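SusD homolog (Bacteroides thetaiotaomicron VPI-5482, PDB 3IV0) probably binds sugars at the outer membrane and helps in their uptake, like other SusD proteins. Local coordinates at residues T97-A102 with L133-I138; M90-F95 with R140-V145; A24-I29 with A125-M130. All coordinates share one frame; numbering follows the deposited sequence.

Contact 1: T97-A102 with L133-I138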
loop_
_atom_site.group_PDB
_atom_site.type_symbol
_atom_site.label_atom_id
_atom_site.label_comp_id
_atom_site.label_asym_id
_atom_site.label_seq_id
_atom_site.Cartn_x
_atom_site.Cartn_y
_atom_site.Cartn_z
ATOM N N THR A 97 -1.136 4.391 -17.784
ATOM C CA THR A 97 -1.376 5.807 -18.098
ATOM C C THR A 97 -0.458 6.679 -17.237
ATOM O O THR A 97 0.164 7.608 -17.749
ATOM C CB THR A 97 -2.846 6.193 -17.892
ATOM O OG1 THR A 97 -3.684 5.388 -18.721
ATOM C CG2 THR A 97 -3.109 7.695 -18.209
ATOM N N ALA A 98 -0.378 6.412 -15.930
ATOM C CA ALA A 98 0.543 7.098 -15.053
ATOM C C ALA A 98 1.984 6.960 -15.510
ATOM O O ALA A 98 2.737 7.933 -15.558
ATOM C CB ALA A 98 0.365 6.599 -13.589
ATOM N N ILE A 99 2.375 5.731 -15.798
ATOM C CA ILE A 99 3.753 5.445 -16.226
ATOM C C ILE A 99 4.102 6.189 -17.511
ATOM O O ILE A 99 5.157 6.811 -17.615
ATOM C CB ILE A 99 3.997 3.917 -16.361
ATOM C CG1 ILE A 99 4.035 3.258 -14.972
ATOM C CG2 ILE A 99 5.261 3.612 -17.147
ATOM C CD1 ILE A 99 3.718 1.766 -15.033
ATOM N N GLN A 100 3.212 6.127 -18.488
ATOM C CA GLN A 100 3.482 6.778 -19.765
ATOM C C GLN A 100 3.510 8.302 -19.615
ATOM O O GLN A 100 4.319 8.968 -20.264
ATOM C CB GLN A 100 2.468 6.343 -20.831
ATOM C CG GLN A 100 2.458 7.203 -22.103
ATOM C CD GLN A 100 3.726 7.083 -22.952
ATOM O OE1 GLN A 100 4.680 7.865 -22.810
ATOM N NE2 GLN A 100 3.724 6.120 -23.865
ATOM N N ASP A 101 2.646 8.884 -18.788
ATOM C CA ASP A 101 2.712 10.318 -18.534
ATOM C C ASP A 101 3.983 10.711 -17.797
ATOM O O ASP A 101 4.589 11.765 -18.080
ATOM C CB ASP A 101 1.439 10.821 -17.889
ATOM C CG ASP A 101 0.268 10.814 -18.874
ATOM O OD1 ASP A 101 0.499 10.732 -20.113
ATOM O OD2 ASP A 101 -0.884 10.876 -18.430
ATOM N N ALA A 102 4.447 9.887 -16.855
ATOM C CA ALA A 102 5.743 10.135 -16.235
ATOM C C ALA A 102 6.835 10.133 -17.287
ATOM O O ALA A 102 7.715 10.983 -17.265
ATOM C CB ALA A 102 6.056 9.090 -15.112
ATOM N N LEU A 133 6.559 3.849 -8.245
ATOM C CA LEU A 133 5.465 3.377 -7.411
ATOM C C LEU A 133 4.445 2.590 -8.211
ATOM O O LEU A 133 3.947 1.561 -7.789
ATOM C CB LEU A 133 4.782 4.546 -6.696
ATOM C CG LEU A 133 3.746 4.169 -5.657
ATOM C CD1 LEU A 133 4.355 3.442 -4.450
ATOM C CD2 LEU A 133 3.065 5.441 -5.161
ATOM N N SER A 134 4.152 3.072 -9.421
ATOM C CA SER A 134 3.199 2.397 -10.307
ATOM C C SER A 134 3.753 1.046 -10.722
ATOM O O SER A 134 3.010 0.047 -10.672
ATOM C CB SER A 134 2.896 3.263 -11.530
ATOM O OG SER A 134 2.255 4.477 -11.149
ATOM N N TYR A 135 5.018 0.996 -11.166
ATOM C CA TYR A 135 5.620 -0.280 -11.517
ATOM C C TYR A 135 5.608 -1.224 -10.320
ATOM O O TYR A 135 5.303 -2.419 -10.454
ATOM C CB TYR A 135 7.070 -0.119 -12.028
ATOM C CG TYR A 135 7.115 0.122 -13.530
ATOM C CD1 TYR A 135 6.621 -0.819 -14.397
ATOM C CD2 TYR A 135 7.658 1.270 -14.051
ATOM C CE1 TYR A 135 6.645 -0.619 -15.767
ATOM C CE2 TYR A 135 7.682 1.482 -15.424
ATOM C CZ TYR A 135 7.153 0.545 -16.257
ATOM O OH TYR A 135 7.158 0.719 -17.649
ATOM N N PHE A 136 5.955 -0.734 -9.139
ATOM C CA PHE A 136 5.919 -1.575 -7.944
ATOM C C PHE A 136 4.538 -2.118 -7.698
ATOM O O PHE A 136 4.395 -3.321 -7.442
ATOM C CB PHE A 136 6.409 -0.818 -6.739
ATOM C CG PHE A 136 6.358 -1.605 -5.453
ATOM C CD1 PHE A 136 7.100 -2.763 -5.309
ATOM C CD2 PHE A 136 5.631 -1.150 -4.382
ATOM C CE1 PHE A 136 7.098 -3.462 -4.103
ATOM C CE2 PHE A 136 5.610 -1.877 -3.163
ATOM C CZ PHE A 136 6.355 -3.034 -3.059
ATOM N N PHE A 137 3.514 -1.283 -7.784
ATOM C CA PHE A 137 2.159 -1.758 -7.534
ATOM C C PHE A 137 1.733 -2.818 -8.533
ATOM O O PHE A 137 1.034 -3.801 -8.175
ATOM C CB PHE A 137 1.175 -0.576 -7.558
ATOM C CG PHE A 137 0.918 0.024 -6.195
ATOM C CD1 PHE A 137 1.950 0.338 -5.343
ATOM C CD2 PHE A 137 -0.375 0.264 -5.781
ATOM C CE1 PHE A 137 1.685 0.862 -4.096
ATOM C CE2 PHE A 137 -0.645 0.784 -4.531
ATOM C CZ PHE A 137 0.404 1.092 -3.696
ATOM N N ILE A 138 2.096 -2.677 -9.804
ATOM C CA ILE A 138 1.689 -3.686 -10.768
ATOM C C ILE A 138 2.535 -4.960 -10.691
ATOM O O ILE A 138 2.041 -6.046 -10.985
ATOM C CB ILE A 138 1.569 -3.155 -12.212
ATOM C CG1 ILE A 138 2.858 -2.575 -12.786
ATOM C CG2 ILE A 138 0.416 -2.159 -12.285
ATOM C CD1 ILE A 138 2.778 -2.224 -14.296
#
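Ile99 lies against the ring of Tyr135, and the two side chains meet at about a right angle. The CD1 methyl of Ile99 sits over the middle of one ring face, 3.7 Å from the ring centroid and only 6° off the ring normal, which makes a well-centred CH-pi contact. The other branch works nearer the rim: CG2 of Ile99 is 3.5 Å from OH of Tyr135. Because CG2 is anti to the backbone N while CG1 lies beside it, CD1 covers the ring centre and CG2 lies on the same side nearer the hydroxyl end, at CE2, CZ and OH, a fit that suits a beta-branched residue. The phenol's polar end is not left in the hydrocarbon, for Tyr135 OH hydrogen-bonds to the backbone O of Tyr148.

Closer to the helix backbones the residues are small. CG1 of Ile99 packs 3.6 Å from CB of Ser134, and CB of Ala98 lies 3.7 Å from OG of Ser134. That buried hydroxyl turns back to Met130 O in its own helix, so serine can take a small place in the interface at little polar cost. Ile138 completes the patch. Its CG1 stands between the backbone N and the carbonyl carbon (chi1 60°), and from there its CD1 reaches to 4.2 Å from CD1 of Ile99.

The segment axes approach to 9.7 Å at 152°, and Ile99 and Ser134 are the nearest CA pair, 6.7 Å apart. This is the buried, apolar packing of an antiparallel helix pair, consistent with the TPR-like helical architecture of SusD proteins.

Contact 2: M90-F95 with R140-V145. With EDO (1,2-ethanediol), chain D.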
loop_
_atom_site.group_PDB
_atom_site.type_symbol
_atom_site.label_atom_id
_atom_site.label_comp_id
_atom_site.label_asym_id
_atom_site.label_seq_id
_atom_site.Cartn_x
_atom_site.Cartn_y
_atom_site.Cartn_z
HETATM N N MSE A 90 -8.038 -6.407 -12.797
HETATM C CA MSE A 90 -7.119 -7.245 -13.557
HETATM C C MSE A 90 -6.517 -6.573 -14.778
HETATM O O MSE A 90 -5.850 -7.207 -15.574
HETATM C CB MSE A 90 -7.844 -8.497 -14.014
HETATM C CG MSE A 90 -8.275 -9.361 -12.864
HETATM SE SE MSE A 90 -9.615 -10.710 -13.279
HETATM C CE MSE A 90 -10.068 -11.169 -11.413
ATOM N N GLN A 91 -6.794 -5.275 -14.910
ATOM C CA GLN A 91 -6.286 -4.449 -15.994
ATOM C C GLN A 91 -5.296 -3.437 -15.505
ATOM O O GLN A 91 -5.606 -2.600 -14.657
ATOM C CB GLN A 91 -7.445 -3.746 -16.706
ATOM C CG GLN A 91 -8.350 -4.738 -17.418
ATOM C CD GLN A 91 -9.640 -4.153 -17.896
ATOM O OE1 GLN A 91 -9.663 -3.081 -18.508
ATOM N NE2 GLN A 91 -10.726 -4.821 -17.607
ATOM N N TRP A 92 -4.094 -3.499 -16.046
ATOM C CA TRP A 92 -3.035 -2.576 -15.664
ATOM C C TRP A 92 -3.034 -1.270 -16.440
ATOM O O TRP A 92 -2.159 -0.422 -16.257
ATOM C CB TRP A 92 -1.658 -3.273 -15.698
ATOM C CG TRP A 92 -1.300 -3.932 -16.978
ATOM C CD1 TRP A 92 -1.630 -3.517 -18.250
ATOM C CD2 TRP A 92 -0.583 -5.142 -17.116
ATOM N NE1 TRP A 92 -1.108 -4.390 -19.155
ATOM C CE2 TRP A 92 -0.459 -5.402 -18.503
ATOM C CE3 TRP A 92 0.013 -6.023 -16.204
ATOM C CZ2 TRP A 92 0.179 -6.525 -18.984
ATOM C CZ3 TRP A 92 0.664 -7.153 -16.693
ATOM C CH2 TRP A 92 0.740 -7.385 -18.074
ATOM N N ASP A 93 -4.055 -1.054 -17.274
ATOM C CA ASP A 93 -4.116 0.123 -18.144
ATOM C C ASP A 93 -3.981 1.454 -17.439
ATOM O O ASP A 93 -3.260 2.333 -17.933
ATOM C CB ASP A 93 -5.408 0.121 -19.027
ATOM C CG ASP A 93 -6.702 0.181 -18.223
ATOM O OD1 ASP A 93 -6.767 -0.382 -17.113
ATOM O OD2 ASP A 93 -7.699 0.795 -18.707
ATOM N N VAL A 94 -4.652 1.653 -16.315
ATOM C CA VAL A 94 -4.610 2.956 -15.674
ATOM C C VAL A 94 -3.258 3.219 -15.033
ATOM O O VAL A 94 -2.735 4.322 -15.115
ATOM C CB VAL A 94 -5.736 3.124 -14.673
ATOM C CG1 VAL A 94 -5.676 4.539 -14.046
ATOM C CG2 VAL A 94 -7.097 2.891 -15.367
ATOM N N PHE A 95 -2.630 2.201 -14.452
ATOM C CA PHE A 95 -1.246 2.365 -13.985
ATOM C C PHE A 95 -0.333 2.723 -15.152
ATOM O O PHE A 95 0.573 3.564 -14.991
ATOM C CB PHE A 95 -0.725 1.068 -13.332
ATOM C CG PHE A 95 -1.329 0.777 -11.985
ATOM C CD1 PHE A 95 -0.963 1.528 -10.876
ATOM C CD2 PHE A 95 -2.203 -0.285 -11.809
ATOM C CE1 PHE A 95 -1.502 1.232 -9.640
ATOM C CE2 PHE A 95 -2.730 -0.552 -10.569
ATOM C CZ PHE A 95 -2.365 0.175 -9.516
ATOM N N ARG A 140 3.602 -6.177 -7.806
ATOM C CA ARG A 140 3.007 -6.874 -6.679
ATOM C C ARG A 140 1.723 -7.576 -7.069
ATOM O O ARG A 140 1.391 -8.642 -6.499
ATOM C CB ARG A 140 2.692 -5.943 -5.509
ATOM C CG ARG A 140 3.838 -5.311 -4.795
ATOM C CD ARG A 140 3.386 -4.757 -3.468
ATOM N NE ARG A 140 2.317 -3.777 -3.627
ATOM C CZ ARG A 140 1.829 -3.058 -2.616
ATOM N NH1 ARG A 140 2.395 -3.094 -1.407
ATOM N NH2 ARG A 140 0.809 -2.252 -2.811
ATOM N N ALA A 141 0.930 -6.994 -7.958
ATOM C CA ALA A 141 -0.323 -7.594 -8.361
ATOM C C ALA A 141 -0.183 -8.635 -9.440
ATOM O O ALA A 141 -0.869 -9.663 -9.415
ATOM C CB ALA A 141 -1.336 -6.494 -8.826
ATOM N N PHE A 142 0.704 -8.409 -10.400
ATOM C CA PHE A 142 0.701 -9.197 -11.619
ATOM C C PHE A 142 1.955 -10.015 -11.854
ATOM O O PHE A 142 1.954 -10.879 -12.755
ATOM C CB PHE A 142 0.434 -8.307 -12.849
ATOM C CG PHE A 142 -0.927 -7.646 -12.845
ATOM C CD1 PHE A 142 -2.067 -8.378 -13.139
ATOM C CD2 PHE A 142 -1.056 -6.295 -12.566
ATOM C CE1 PHE A 142 -3.297 -7.774 -13.116
ATOM C CE2 PHE A 142 -2.297 -5.708 -12.536
ATOM C CZ PHE A 142 -3.407 -6.442 -12.829
ATOM N N GLY A 143 3.029 -9.747 -11.118
ATOM C CA GLY A 143 4.283 -10.457 -11.421
ATOM C C GLY A 143 5.093 -9.720 -12.460
ATOM O O GLY A 143 5.267 -8.504 -12.402
ATOM N N ASP A 144 5.581 -10.461 -13.449
ATOM C CA ASP A 144 6.255 -9.858 -14.578
ATOM C C ASP A 144 5.332 -8.849 -15.286
ATOM O O ASP A 144 4.144 -9.097 -15.455
ATOM C CB ASP A 144 6.675 -10.934 -15.589
ATOM C CG ASP A 144 7.641 -11.954 -15.040
ATOM O OD1 ASP A 144 8.196 -11.850 -13.950
ATOM O OD2 ASP A 144 7.918 -12.919 -15.794
ATOM N N VAL A 145 5.883 -7.703 -15.699
ATOM C CA VAL A 145 5.115 -6.678 -16.378
ATOM C C VAL A 145 5.935 -6.054 -17.499
ATOM O O VAL A 145 7.145 -5.977 -17.394
ATOM C CB VAL A 145 4.630 -5.573 -15.405
ATOM C CG1 VAL A 145 3.689 -6.135 -14.345
ATOM C CG2 VAL A 145 5.771 -4.820 -14.772
HETATM C C1 EDO D . 5.833 -13.893 -12.230
HETATM O O1 EDO D . 4.956 -13.331 -13.240
HETATM C C2 EDO D . 5.056 -14.645 -11.173
HETATM O O2 EDO D . 4.413 -15.806 -11.652
#
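Trp92 and Phe142 form a T-shaped aromatic pair where the start of helix 93-108 meets the end of helix 117-142. The six-membered ring of Trp92 turns its edge to the face of Phe142, with centroids 5.3 Å apart and planes at 76°; CE3 of Trp92 lies 3.8 Å from CD2 of Phe142. Trp92 occupies the N-cap position, and its CG stands between the backbone N and the carbonyl carbon (chi1 55°), which carries the indole across to Phe142. CZ3 of Trp92 also packs 4.0 Å from CG1 of Val145, whose short branched side chain approaches the indole obliquely. The backbone of Met90 also meets the phenyl ring, its O lying 3.6 Å from CE1 of Phe142.

Gly143, the first residue beyond the helix, has a positive phi and a backbone conformation that would jam a side chain against the preceding carbonyl. Just after it, Asp144 N donates to O1 of a 1,2-ethanediol, probably from the crystallisation liquor, in a nearly straight hydrogen bond (2.9 Å, 170°). The Asp144 side chain bonds Met162 N through OD1. A T-shaped aromatic pair thus packs a helix C-terminus, left through a positive-phi glycine, against a neighbouring helix N-terminus.

Contact 3: A24-I29 with A125-M130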
loop_
_atom_site.group_PDB
_atom_site.type_symbol
_atom_site.label_atom_id
_atom_site.label_comp_id
_atom_site.label_asym_id
_atom_site.label_seq_id
_atom_site.Cartn_x
_atom_site.Cartn_y
_atom_site.Cartn_z
ATOM N N ALA A 24 0.498 20.966 -13.510
ATOM C CA ALA A 24 -0.777 20.331 -13.810
ATOM C C ALA A 24 -0.576 18.979 -14.459
ATOM O O ALA A 24 -1.304 18.013 -14.140
ATOM C CB ALA A 24 -1.682 21.266 -14.681
ATOM N N PHE A 25 0.390 18.878 -15.355
ATOM C CA PHE A 25 0.675 17.613 -15.985
ATOM C C PHE A 25 1.167 16.599 -14.941
ATOM O O PHE A 25 0.700 15.470 -14.923
ATOM C CB PHE A 25 1.667 17.785 -17.122
ATOM C CG PHE A 25 1.789 16.579 -17.995
ATOM C CD1 PHE A 25 2.635 15.560 -17.649
ATOM C CD2 PHE A 25 1.010 16.430 -19.129
ATOM C CE1 PHE A 25 2.742 14.453 -18.425
ATOM C CE2 PHE A 25 1.129 15.308 -19.925
ATOM C CZ PHE A 25 1.988 14.303 -19.552
ATOM N N LEU A 26 2.084 17.010 -14.076
ATOM C CA LEU A 26 2.527 16.148 -12.971
ATOM C C LEU A 26 1.341 15.707 -12.124
ATOM O O LEU A 26 1.206 14.519 -11.791
ATOM C CB LEU A 26 3.580 16.865 -12.169
ATOM C CG LEU A 26 4.020 16.155 -10.881
ATOM C CD1 LEU A 26 4.677 14.813 -11.241
ATOM C CD2 LEU A 26 4.951 17.045 -10.063
ATOM N N LEU A 27 0.431 16.610 -11.802
ATOM C CA LEU A 27 -0.661 16.226 -10.975
ATOM C C LEU A 27 -1.593 15.218 -11.669
ATOM O O LEU A 27 -2.248 14.453 -10.991
ATOM C CB LEU A 27 -1.427 17.453 -10.464
ATOM C CG LEU A 27 -0.720 18.208 -9.346
ATOM C CD1 LEU A 27 -1.439 19.542 -9.154
ATOM C CD2 LEU A 27 -0.730 17.441 -8.047
ATOM N N SER A 28 -1.637 15.199 -13.002
ATOM C CA SER A 28 -2.433 14.226 -13.719
ATOM C C SER A 28 -1.834 12.814 -13.543
ATOM O O SER A 28 -2.552 11.841 -13.688
ATOM C CB SER A 28 -2.546 14.594 -15.211
ATOM O OG SER A 28 -1.391 14.260 -15.954
ATOM N N ILE A 29 -0.530 12.727 -13.253
ATOM C CA ILE A 29 0.121 11.424 -12.982
ATOM C C ILE A 29 -0.393 10.922 -11.645
ATOM O O ILE A 29 -0.824 9.769 -11.545
ATOM C CB ILE A 29 1.653 11.541 -13.026
ATOM C CG1 ILE A 29 2.160 11.959 -14.424
ATOM C CG2 ILE A 29 2.303 10.201 -12.545
ATOM C CD1 ILE A 29 3.622 12.430 -14.460
ATOM N N ALA A 125 11.799 14.494 -10.139
ATOM C CA ALA A 125 11.919 13.533 -9.025
ATOM C C ALA A 125 10.572 12.925 -8.674
ATOM O O ALA A 125 10.471 11.690 -8.456
ATOM C CB ALA A 125 12.508 14.198 -7.820
ATOM N N GLU A 126 9.522 13.732 -8.631
ATOM C CA GLU A 126 8.205 13.225 -8.365
ATOM C C GLU A 126 7.697 12.287 -9.436
ATOM O O GLU A 126 7.081 11.242 -9.135
ATOM C CB GLU A 126 7.214 14.387 -8.198
ATOM C CG GLU A 126 7.425 15.232 -6.996
ATOM C CD GLU A 126 6.335 16.246 -6.847
ATOM O OE1 GLU A 126 5.180 15.845 -6.654
ATOM O OE2 GLU A 126 6.595 17.460 -6.954
ATOM N N ALA A 127 7.990 12.584 -10.694
ATOM C CA ALA A 127 7.583 11.727 -11.779
ATOM C C ALA A 127 8.330 10.391 -11.717
ATOM O O ALA A 127 7.719 9.337 -11.968
ATOM C CB ALA A 127 7.848 12.428 -13.149
ATOM N N ILE A 128 9.622 10.416 -11.412
ATOM C CA ILE A 128 10.368 9.165 -11.248
ATOM C C ILE A 128 9.796 8.369 -10.083
ATOM O O ILE A 128 9.621 7.141 -10.192
ATOM C CB ILE A 128 11.834 9.446 -11.017
ATOM C CG1 ILE A 128 12.454 9.983 -12.305
ATOM C CG2 ILE A 128 12.587 8.160 -10.567
ATOM C CD1 ILE A 128 13.766 10.763 -12.094
ATOM N N PHE A 129 9.485 9.023 -8.974
ATOM C CA PHE A 129 8.862 8.345 -7.860
ATOM C C PHE A 129 7.544 7.689 -8.260
ATOM O O PHE A 129 7.304 6.497 -7.966
ATOM C CB PHE A 129 8.648 9.279 -6.668
ATOM C CG PHE A 129 7.859 8.642 -5.552
ATOM C CD1 PHE A 129 8.472 7.733 -4.688
ATOM C CD2 PHE A 129 6.508 8.875 -5.413
ATOM C CE1 PHE A 129 7.742 7.107 -3.697
ATOM C CE2 PHE A 129 5.772 8.236 -4.415
ATOM C CZ PHE A 129 6.407 7.363 -3.546
HETATM N N MSE A 130 6.674 8.406 -8.937
HETATM C CA MSE A 130 5.384 7.905 -9.265
HETATM C C MSE A 130 5.451 6.823 -10.291
HETATM O O MSE A 130 4.647 5.880 -10.236
HETATM C CB MSE A 130 4.459 9.055 -9.708
HETATM C CG MSE A 130 4.088 9.942 -8.521
HETATM SE SE MSE A 130 3.284 9.095 -6.994
HETATM C CE MSE A 130 1.724 8.523 -7.801
#
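Leu26 and Ile29, one helical turn apart on helix 19-39, supply the apolar contacts to Ala127 and Met130 of helix 117-142. CG2 of Ile29 packs 3.7 Å from CB of Met130, a selenomethionine here, the side chains sliding past each other in opposite directions. Ala127 offers only a methyl: its CB is 4.4 Å from both CD1 of Leu26 and CD1 of Ile29, a small residue between two branched ones.

A second kind of contact sets hydrocarbon against charge. With CG anti to the backbone N (chi1 173°), Leu26 sends both methyls toward helix 117-142 and crosses Glu126 at about a right angle, CD2 of Leu26 lying 3.5 Å from OE2 of Glu126. The extended Glu126 chain carries the buried carboxylate to polar partners, Tyr30 OH and Arg199, which both meet OE1. Were Leu26 shortened to an alanine, a gap would probably open beside Ala127 and the Glu126 carboxylate would lose this apolar cover.

Within helix 19-39, Ser28 OG donates to Phe25 O at 2.6 Å. The axes of the two segments come within 10.2 Å at 15°, a nearly parallel helix pair consistent with the mainly helical, TPR-like part of a SusD-type fold.

Helix 117-142 runs through all three contacts, with contact 1 between the other two. Contact 2 extends the pairing of contact 1 with helix 93-108 to the helix ends: their centres are 9 Å apart, and CG2 of Ile138 packs 3.3 Å from CD2 of Phe95. Contact 3 adds helix 19-39, with its centre 10 Å from that of contact 1; there CB of Ala102 lies 3.6 Å from O of Ala127, and Asp101 packs on Ile29. The helices form one bundle, helices 19-39 and 117-142 nearly parallel where they meet, helix 93-108 roughly antiparallel to helix 117-142. Contacts 2 and 3, centres 19 Å apart, do not touch, and the 1,2-ethanediol beside Asp144 belongs to contact 2.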